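Local coordinates for isomerase/lactonizing enzyme (Agrobacterium tumefaciens, PDB 1RVK), which is of unknown function but, as a magnesium-binding member of the enolase superfamily, probably acts on a carboxylate substrate by abstracting its alpha proton, at residues I271-D285 / T295-H309. Sequence-based numbering, arbitrary orientation.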
ATOM      1  N   ILE A 271     -12.821 -11.389 -10.155  1.00 12.48           N
ATOM      2  CA  ILE A 271     -12.674 -12.839 -10.070  1.00 13.71           C
ATOM      3  C   ILE A 271     -13.697 -13.518 -10.976  1.00 14.69           C
ATOM      4  O   ILE A 271     -13.365 -14.416 -11.751  1.00 14.86           O
ATOM      5  CB  ILE A 271     -12.878 -13.347  -8.618  1.00 13.05           C
ATOM      6  CG1 ILE A 271     -11.734 -12.851  -7.730  1.00 13.13           C
ATOM      7  CG2 ILE A 271     -12.943 -14.871  -8.598  1.00 12.01           C
ATOM      8  CD1 ILE A 271     -11.855 -13.263  -6.276  1.00 13.61           C
ATOM      9  N   LYS A 272     -14.943 -13.069 -10.877  1.00 14.57           N
ATOM     10  CA  LYS A 272     -16.037 -13.633 -11.658  1.00 17.40           C
ATOM     11  C   LYS A 272     -15.811 -13.536 -13.164  1.00 17.78           C
ATOM     12  O   LYS A 272     -16.153 -14.459 -13.914  1.00 17.73           O
ATOM     13  CB  LYS A 272     -17.346 -12.928 -11.288  1.00 20.17           C
ATOM     14  CG  LYS A 272     -18.602 -13.538 -11.903  1.00 26.24           C
ATOM     15  CD  LYS A 272     -18.772 -14.988 -11.479  1.00 29.79           C
ATOM     16  CE  LYS A 272     -20.152 -15.521 -11.833  1.00 32.48           C
ATOM     17  NZ  LYS A 272     -21.216 -14.899 -10.998  1.00 34.78           N
ATOM     18  N   ALA A 273     -15.226 -12.426 -13.606  1.00 15.05           N
ATOM     19  CA  ALA A 273     -14.983 -12.208 -15.027  1.00 15.44           C
ATOM     20  C   ALA A 273     -13.633 -12.736 -15.500  1.00 14.92           C
ATOM     21  O   ALA A 273     -13.337 -12.694 -16.692  1.00 17.02           O
ATOM     22  CB  ALA A 273     -15.096 -10.724 -15.348  1.00 15.22           C
ATOM     23  N   GLY A 274     -12.823 -13.231 -14.570  1.00 13.52           N
ATOM     24  CA  GLY A 274     -11.511 -13.741 -14.927  1.00 13.39           C
ATOM     25  C   GLY A 274     -10.611 -12.645 -15.464  1.00 13.77           C
ATOM     26  O   GLY A 274      -9.868 -12.857 -16.426  1.00 14.83           O
ATOM     27  N   ALA A 275     -10.664 -11.473 -14.836  1.00 11.91           N
ATOM     28  CA  ALA A 275      -9.872 -10.326 -15.269  1.00 13.34           C
ATOM     29  C   ALA A 275      -8.436 -10.331 -14.756  1.00 13.40           C
ATOM     30  O   ALA A 275      -7.619  -9.518 -15.189  1.00 15.00           O
ATOM     31  CB  ALA A 275     -10.561  -9.035 -14.850  1.00 13.48           C
ATOM     32  N   CYS A 276      -8.132 -11.232 -13.830  1.00 12.83           N
ATOM     33  CA  CYS A 276      -6.784 -11.319 -13.282  1.00 13.29           C
ATOM     34  C   CYS A 276      -6.477 -12.746 -12.842  1.00 13.08           C
ATOM     35  O   CYS A 276      -7.388 -13.560 -12.675  1.00 15.26           O
ATOM     36  CB  CYS A 276      -6.637 -10.378 -12.088  1.00 11.48           C
ATOM     37  SG  CYS A 276      -7.779 -10.728 -10.737  1.00 13.95           S
ATOM     38  N   ASP A 277      -5.191 -13.036 -12.659  1.00 11.83           N
ATOM     39  CA  ASP A 277      -4.734 -14.356 -12.228  1.00 10.39           C
ATOM     40  C   ASP A 277      -4.409 -14.324 -10.737  1.00 11.47           C
ATOM     41  O   ASP A 277      -4.415 -15.356 -10.064  1.00 11.94           O
ATOM     42  CB  ASP A 277      -3.484 -14.753 -13.010  1.00 11.55           C
ATOM     43  CG  ASP A 277      -3.707 -14.712 -14.510  1.00 12.15           C
ATOM     44  OD1 ASP A 277      -4.482 -15.551 -15.017  1.00 12.72           O
ATOM     45  OD2 ASP A 277      -3.118 -13.832 -15.173  1.00 10.47           O
ATOM     46  N   ILE A 278      -4.109 -13.128 -10.242  1.00 10.82           N
ATOM     47  CA  ILE A 278      -3.791 -12.901  -8.832  1.00 10.58           C
ATOM     48  C   ILE A 278      -4.576 -11.647  -8.461  1.00 10.71           C
ATOM     49  O   ILE A 278      -4.549 -10.661  -9.197  1.00 10.54           O
ATOM     50  CB  ILE A 278      -2.286 -12.610  -8.628  1.00 11.75           C
ATOM     51  CG1 ILE A 278      -1.440 -13.770  -9.161  1.00 12.78           C
ATOM     52  CG2 ILE A 278      -1.996 -12.377  -7.153  1.00 11.69           C
ATOM     53  CD1 ILE A 278       0.048 -13.454  -9.228  1.00 13.34           C
ATOM     54  N   LEU A 279      -5.277 -11.680  -7.333  1.00 10.48           N
ATOM     55  CA  LEU A 279      -6.060 -10.525  -6.913  1.00  9.91           C
ATOM     56  C   LEU A 279      -5.170  -9.523  -6.185  1.00 10.90           C
ATOM     57  O   LEU A 279      -4.058  -9.850  -5.763  1.00 11.22           O
ATOM     58  CB  LEU A 279      -7.195 -10.972  -5.987  1.00 12.11           C
ATOM     59  CG  LEU A 279      -8.359  -9.998  -5.772  1.00 12.10           C
ATOM     60  CD1 LEU A 279      -9.087  -9.775  -7.098  1.00 15.25           C
ATOM     61  CD2 LEU A 279      -9.319 -10.563  -4.718  1.00 13.39           C
ATOM     62  N   ARG A 280      -5.651  -8.293  -6.051  1.00 10.55           N
ATOM     63  CA  ARG A 280      -4.888  -7.278  -5.337  1.00  9.78           C
ATOM     64  C   ARG A 280      -5.840  -6.481  -4.461  1.00 11.62           C
ATOM     65  O   ARG A 280      -7.010  -6.292  -4.799  1.00 12.76           O
ATOM     66  CB  ARG A 280      -4.164  -6.342  -6.309  1.00 11.92           C
ATOM     67  CG  ARG A 280      -3.142  -5.404  -5.642  1.00 11.87           C
ATOM     68  CD  ARG A 280      -2.053  -5.045  -6.652  1.00 11.21           C
ATOM     69  NE  ARG A 280      -1.003  -4.142  -6.177  1.00 11.06           N
ATOM     70  CZ  ARG A 280      -0.090  -4.432  -5.251  1.00 12.90           C
ATOM     71  NH1 ARG A 280       0.829  -3.529  -4.926  1.00 12.90           N
ATOM     72  NH2 ARG A 280      -0.098  -5.605  -4.632  1.00 13.80           N
ATOM     73  N   THR A 281      -5.338  -6.048  -3.314  1.00 11.01           N
ATOM     74  CA  THR A 281      -6.120  -5.252  -2.389  1.00 11.59           C
ATOM     75  C   THR A 281      -5.121  -4.365  -1.672  1.00 13.19           C
ATOM     76  O   THR A 281      -3.926  -4.401  -1.966  1.00 12.77           O
ATOM     77  CB  THR A 281      -6.861  -6.130  -1.353  1.00 12.24           C
ATOM     78  OG1 THR A 281      -7.791  -5.322  -0.620  1.00 14.26           O
ATOM     79  CG2 THR A 281      -5.873  -6.766  -0.372  1.00 12.01           C
ATOM     80  N   GLY A 282      -5.613  -3.565  -0.738  1.00 13.17           N
ATOM     81  CA  GLY A 282      -4.746  -2.685   0.017  1.00 13.56           C
ATOM     82  C   GLY A 282      -5.630  -1.943   0.990  1.00 13.40           C
ATOM     83  O   GLY A 282      -6.756  -1.590   0.643  1.00 12.80           O
ATOM     84  N   VAL A 283      -5.141  -1.712   2.201  1.00 12.90           N
ATOM     85  CA  VAL A 283      -5.945  -1.012   3.196  1.00 13.00           C
ATOM     86  C   VAL A 283      -6.447   0.332   2.681  1.00 14.38           C
ATOM     87  O   VAL A 283      -7.627   0.662   2.837  1.00 13.07           O
ATOM     88  CB  VAL A 283      -5.153  -0.811   4.502  1.00 13.35           C
ATOM     89  CG1 VAL A 283      -5.936   0.070   5.460  1.00 13.58           C
ATOM     90  CG2 VAL A 283      -4.883  -2.168   5.142  1.00 13.74           C
ATOM     91  N   ASN A 284      -5.568   1.110   2.057  1.00 14.22           N
ATOM     92  CA  ASN A 284      -5.985   2.408   1.536  1.00 14.44           C
ATOM     93  C   ASN A 284      -6.870   2.294   0.304  1.00 15.94           C
ATOM     94  O   ASN A 284      -7.677   3.183   0.024  1.00 16.83           O
ATOM     95  CB  ASN A 284      -4.770   3.276   1.190  1.00 15.14           C
ATOM     96  CG  ASN A 284      -4.181   3.950   2.403  1.00 18.18           C
ATOM     97  OD1 ASN A 284      -4.779   3.938   3.477  1.00 17.32           O
ATOM     98  ND2 ASN A 284      -3.011   4.557   2.238  1.00 19.32           N
ATOM     99  N   ASP A 285      -6.723   1.196  -0.429  1.00 14.17           N
ATOM    100  CA  ASP A 285      -7.487   1.004  -1.647  1.00 14.75           C
ATOM    101  C   ASP A 285      -8.919   0.522  -1.465  1.00 14.01           C
ATOM    102  O   ASP A 285      -9.787   0.852  -2.275  1.00 14.70           O
ATOM    103  CB  ASP A 285      -6.741   0.042  -2.568  1.00 16.72           C
ATOM    104  CG  ASP A 285      -5.337   0.515  -2.875  1.00 19.19           C
ATOM    105  OD1 ASP A 285      -5.188   1.582  -3.514  1.00 19.47           O
ATOM    106  OD2 ASP A 285      -4.384  -0.175  -2.465  1.00 20.04           O
ATOM    107  N   THR A 295     -11.459  -9.015   1.357  1.00 10.26           N
ATOM    108  CA  THR A 295     -10.909  -9.306   0.036  1.00 10.69           C
ATOM    109  C   THR A 295      -9.940 -10.492   0.097  1.00 11.05           C
ATOM    110  O   THR A 295      -9.846 -11.267  -0.854  1.00  9.57           O
ATOM    111  CB  THR A 295     -10.168  -8.081  -0.564  1.00 11.68           C
ATOM    112  OG1 THR A 295      -9.008  -7.781   0.221  1.00 17.05           O
ATOM    113  CG2 THR A 295     -11.082  -6.866  -0.586  1.00 11.38           C
HETATM  114  N   MSE A 296      -9.221 -10.637   1.208  1.00 10.84           N
HETATM  115  CA  MSE A 296      -8.285 -11.753   1.355  1.00 11.67           C
HETATM  116  C   MSE A 296      -9.056 -13.068   1.417  1.00 11.59           C
HETATM  117  O   MSE A 296      -8.667 -14.062   0.805  1.00 10.99           O
HETATM  118  CB  MSE A 296      -7.450 -11.610   2.637  1.00 11.90           C
HETATM  119  CG  MSE A 296      -6.519 -10.408   2.693  1.00 14.42           C
HETATM  120 SE   MSE A 296      -5.171 -10.407   1.306  1.00 17.33          SE
HETATM  121  CE  MSE A 296      -4.362 -12.136   1.651  1.00 16.53           C
ATOM    122  N   HIS A 297     -10.155 -13.068   2.164  1.00 11.04           N
ATOM    123  CA  HIS A 297     -10.982 -14.263   2.310  1.00 10.86           C
ATOM    124  C   HIS A 297     -11.672 -14.609   0.994  1.00 11.06           C
ATOM    125  O   HIS A 297     -11.804 -15.779   0.635  1.00 11.81           O
ATOM    126  CB  HIS A 297     -12.011 -14.033   3.418  1.00 12.43           C
ATOM    127  CG  HIS A 297     -11.391 -13.780   4.757  1.00 14.50           C
ATOM    128  ND1 HIS A 297     -12.082 -13.215   5.806  1.00 14.25           N
ATOM    129  CD2 HIS A 297     -10.141 -14.025   5.216  1.00 13.21           C
ATOM    130  CE1 HIS A 297     -11.283 -13.122   6.855  1.00 14.47           C
ATOM    131  NE2 HIS A 297     -10.100 -13.607   6.523  1.00 12.58           N
ATOM    132  N   LEU A 298     -12.118 -13.578   0.286  1.00 11.34           N
ATOM    133  CA  LEU A 298     -12.764 -13.753  -1.009  1.00 10.66           C
ATOM    134  C   LEU A 298     -11.808 -14.504  -1.939  1.00 11.50           C
ATOM    135  O   LEU A 298     -12.168 -15.514  -2.546  1.00 10.82           O
ATOM    136  CB  LEU A 298     -13.099 -12.383  -1.602  1.00 11.55           C
ATOM    137  CG  LEU A 298     -13.408 -12.305  -3.101  1.00  9.90           C
ATOM    138  CD1 LEU A 298     -14.703 -13.052  -3.418  1.00 13.28           C
ATOM    139  CD2 LEU A 298     -13.519 -10.844  -3.512  1.00 12.08           C
ATOM    140  N   ALA A 299     -10.580 -14.004  -2.044  1.00  9.96           N
ATOM    141  CA  ALA A 299      -9.584 -14.630  -2.902  1.00  9.79           C
ATOM    142  C   ALA A 299      -9.305 -16.066  -2.478  1.00 10.48           C
ATOM    143  O   ALA A 299      -9.262 -16.977  -3.313  1.00 10.98           O
ATOM    144  CB  ALA A 299      -8.288 -13.818  -2.880  1.00  9.30           C
ATOM    145  N   GLU A 300      -9.116 -16.272  -1.181  1.00 11.66           N
ATOM    146  CA  GLU A 300      -8.829 -17.607  -0.670  1.00 11.59           C
ATOM    147  C   GLU A 300      -9.912 -18.619  -1.033  1.00 11.88           C
ATOM    148  O   GLU A 300      -9.604 -19.767  -1.351  1.00 10.58           O
ATOM    149  CB  GLU A 300      -8.654 -17.580   0.849  1.00 15.61           C
ATOM    150  CG  GLU A 300      -8.286 -18.939   1.423  1.00 17.53           C
ATOM    151  CD  GLU A 300      -8.409 -18.988   2.930  1.00 20.44           C
ATOM    152  OE1 GLU A 300      -8.283 -20.088   3.501  1.00 24.87           O
ATOM    153  OE2 GLU A 300      -8.633 -17.927   3.544  1.00 24.10           O
ATOM    154  N   ALA A 301     -11.177 -18.203  -0.987  1.00 11.63           N
ATOM    155  CA  ALA A 301     -12.273 -19.109  -1.316  1.00 11.76           C
ATOM    156  C   ALA A 301     -12.174 -19.589  -2.765  1.00 11.92           C
ATOM    157  O   ALA A 301     -12.664 -20.671  -3.098  1.00 11.88           O
ATOM    158  CB  ALA A 301     -13.625 -18.431  -1.066  1.00 11.19           C
ATOM    159  N   PHE A 302     -11.545 -18.790  -3.624  1.00 11.87           N
ATOM    160  CA  PHE A 302     -11.369 -19.181  -5.018  1.00 11.09           C
ATOM    161  C   PHE A 302     -10.001 -19.818  -5.232  1.00 12.03           C
ATOM    162  O   PHE A 302      -9.616 -20.106  -6.359  1.00 11.34           O
ATOM    163  CB  PHE A 302     -11.541 -17.983  -5.962  1.00 13.21           C
ATOM    164  CG  PHE A 302     -12.974 -17.618  -6.219  1.00 14.09           C
ATOM    165  CD1 PHE A 302     -13.647 -16.739  -5.374  1.00 13.43           C
ATOM    166  CD2 PHE A 302     -13.665 -18.187  -7.282  1.00 14.58           C
ATOM    167  CE1 PHE A 302     -14.990 -16.431  -5.586  1.00 15.03           C
ATOM    168  CE2 PHE A 302     -15.009 -17.889  -7.505  1.00 16.33           C
ATOM    169  CZ  PHE A 302     -15.674 -17.008  -6.652  1.00 15.03           C
ATOM    170  N   GLY A 303      -9.280 -20.044  -4.135  1.00 12.21           N
ATOM    171  CA  GLY A 303      -7.961 -20.648  -4.217  1.00 12.76           C
ATOM    172  C   GLY A 303      -6.933 -19.716  -4.827  1.00 11.95           C
ATOM    173  O   GLY A 303      -5.917 -20.160  -5.369  1.00 11.82           O
HETATM  174  N   MSE A 304      -7.194 -18.417  -4.728  1.00 10.45           N
HETATM  175  CA  MSE A 304      -6.308 -17.406  -5.295  1.00 10.32           C
HETATM  176  C   MSE A 304      -5.515 -16.665  -4.237  1.00 10.06           C
HETATM  177  O   MSE A 304      -5.874 -16.661  -3.067  1.00  9.89           O
HETATM  178  CB  MSE A 304      -7.129 -16.382  -6.087  1.00 10.82           C
HETATM  179  CG  MSE A 304      -7.814 -16.940  -7.318  1.00 12.83           C
HETATM  180 SE   MSE A 304      -8.982 -15.631  -8.139  1.00 17.22          SE
HETATM  181  CE  MSE A 304      -7.644 -14.515  -8.985  1.00 17.77           C
ATOM    182  N   GLU A 305      -4.416 -16.053  -4.658  1.00 12.03           N
ATOM    183  CA  GLU A 305      -3.612 -15.253  -3.753  1.00 11.72           C
ATOM    184  C   GLU A 305      -4.114 -13.826  -3.934  1.00 12.54           C
ATOM    185  O   GLU A 305      -4.692 -13.490  -4.967  1.00 12.21           O
ATOM    186  CB  GLU A 305      -2.129 -15.337  -4.117  1.00 13.40           C
ATOM    187  CG  GLU A 305      -1.443 -16.601  -3.620  1.00 14.12           C
ATOM    188  CD  GLU A 305      -0.017 -16.718  -4.124  1.00 16.78           C
ATOM    189  OE1 GLU A 305       0.184 -16.677  -5.358  1.00 17.87           O
ATOM    190  OE2 GLU A 305       0.903 -16.855  -3.289  1.00 18.54           O
ATOM    191  N   CYS A 306      -3.929 -13.001  -2.914  1.00 11.63           N
ATOM    192  CA  CYS A 306      -4.344 -11.609  -2.982  1.00 12.00           C
ATOM    193  C   CYS A 306      -3.182 -10.822  -2.401  1.00 13.06           C
ATOM    194  O   CYS A 306      -2.957 -10.835  -1.192  1.00 14.58           O
ATOM    195  CB  CYS A 306      -5.614 -11.382  -2.161  1.00 12.61           C
ATOM    196  SG  CYS A 306      -6.333  -9.733  -2.392  1.00 13.54           S
ATOM    197  N   GLU A 307      -2.435 -10.157  -3.274  1.00 11.40           N
ATOM    198  CA  GLU A 307      -1.269  -9.389  -2.858  1.00 13.00           C
ATOM    199  C   GLU A 307      -1.672  -8.016  -2.332  1.00 13.28           C
ATOM    200  O   GLU A 307      -2.423  -7.282  -2.973  1.00 13.45           O
ATOM    201  CB  GLU A 307      -0.295  -9.278  -4.028  1.00 13.92           C
ATOM    202  CG  GLU A 307       0.190 -10.646  -4.550  1.00 13.41           C
ATOM    203  CD  GLU A 307       0.954 -11.451  -3.504  1.00 15.61           C
ATOM    204  OE1 GLU A 307       1.758 -10.848  -2.766  1.00 16.45           O
ATOM    205  OE2 GLU A 307       0.769 -12.687  -3.429  1.00 14.05           O
ATOM    206  N   VAL A 308      -1.163  -7.682  -1.150  1.00 14.03           N
ATOM    207  CA  VAL A 308      -1.504  -6.430  -0.484  1.00 12.73           C
ATOM    208  C   VAL A 308      -0.629  -5.255  -0.881  1.00 12.21           C
ATOM    209  O   VAL A 308       0.589  -5.287  -0.712  1.00 13.07           O
ATOM    210  CB  VAL A 308      -1.458  -6.604   1.049  1.00 13.11           C
ATOM    211  CG1 VAL A 308      -1.919  -5.324   1.734  1.00 14.63           C
ATOM    212  CG2 VAL A 308      -2.345  -7.781   1.463  1.00 13.59           C
ATOM    213  N   HIS A 309      -1.273  -4.222  -1.415  1.00 11.86           N
ATOM    214  CA  HIS A 309      -0.586  -3.016  -1.857  1.00 12.13           C
ATOM    215  C   HIS A 309      -0.272  -2.056  -0.724  1.00 13.79           C
ATOM    216  O   HIS A 309      -1.154  -1.701   0.059  1.00 12.96           O
ATOM    217  CB  HIS A 309      -1.432  -2.261  -2.885  1.00 12.26           C
ATOM    218  CG  HIS A 309      -0.965  -0.858  -3.134  1.00 13.33           C
ATOM    219  ND1 HIS A 309      -1.772   0.241  -2.938  1.00 12.85           N
ATOM    220  CD2 HIS A 309       0.236  -0.375  -3.537  1.00 14.90           C
ATOM    221  CE1 HIS A 309      -1.089   1.341  -3.208  1.00 15.28           C
ATOM    222  NE2 HIS A 309       0.133   0.994  -3.574  1.00 14.91           N
TER
HETATM  223  O   HOH W   1      -3.942 -16.477  -7.517  1.00 12.20           O
HETATM  224  O   HOH W   2       1.967  -6.216  -2.855  1.00 11.82           O
HETATM  225  O   HOH W   3      -2.626   0.351   1.112  1.00 15.18           O
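Ile271, in the last turn of helix 263-272, sets CG2 squarely over the Phe302 ring, 3.5 Å from its centroid and only 8° off the normal, at the end of the unit where strand 278-281 begins. CG1 lies beside the backbone N, which leaves CG2 anti to it; the CG1 branch carries CD1 tip to tip against Leu298, while CG1 itself slides past the selenium of selenomethionine Met304. The unit illustrates a repeated architecture, in which a strand pairs with its parallel neighbour while the helix between them covers the outer side. Between strands 278-281 and 306-308 the ladder runs Leu279 N to Glu305 O, Glu307 N to Leu279 O, Thr281 N to Glu307 O and, straightest at 171°, His309 N to Thr281 O (2.7 Å). Leu279, Thr281, Cys306 and Val308 face helix 289-301. There Thr281 OG1 gives its proton to Thr295 OG1 at 2.9 Å, and Thr295 OG1 in turn bonds Ala292 O, a short hydrogen-bonded chain that ends on a helix carbonyl; Thr281 CG2 rests on Cys306 SG at 3.6 Å. On the other face Arg280 extends toward the barrel interior, where His309 CB sits over the rim of one guanidinium face, 3.3 Å from Arg280 NH1, with the two flat groups turned 59° apart. A salt bridge to Glu329 and a hydrogen bond to the magnesium ligand Glu258 hold that guanidinium in place. His309 ND1 donates to the syn lone pair of Asp285 OD2 at 2.7 Å, close to the ring plane, which limits the ring's rotation. Such a beta-alpha-beta unit is the building unit of TIM-type barrels, here the C-terminal barrel domain of an enolase-superfamily protein, bordering the magnesium site of Asp206, Glu232 and Glu258.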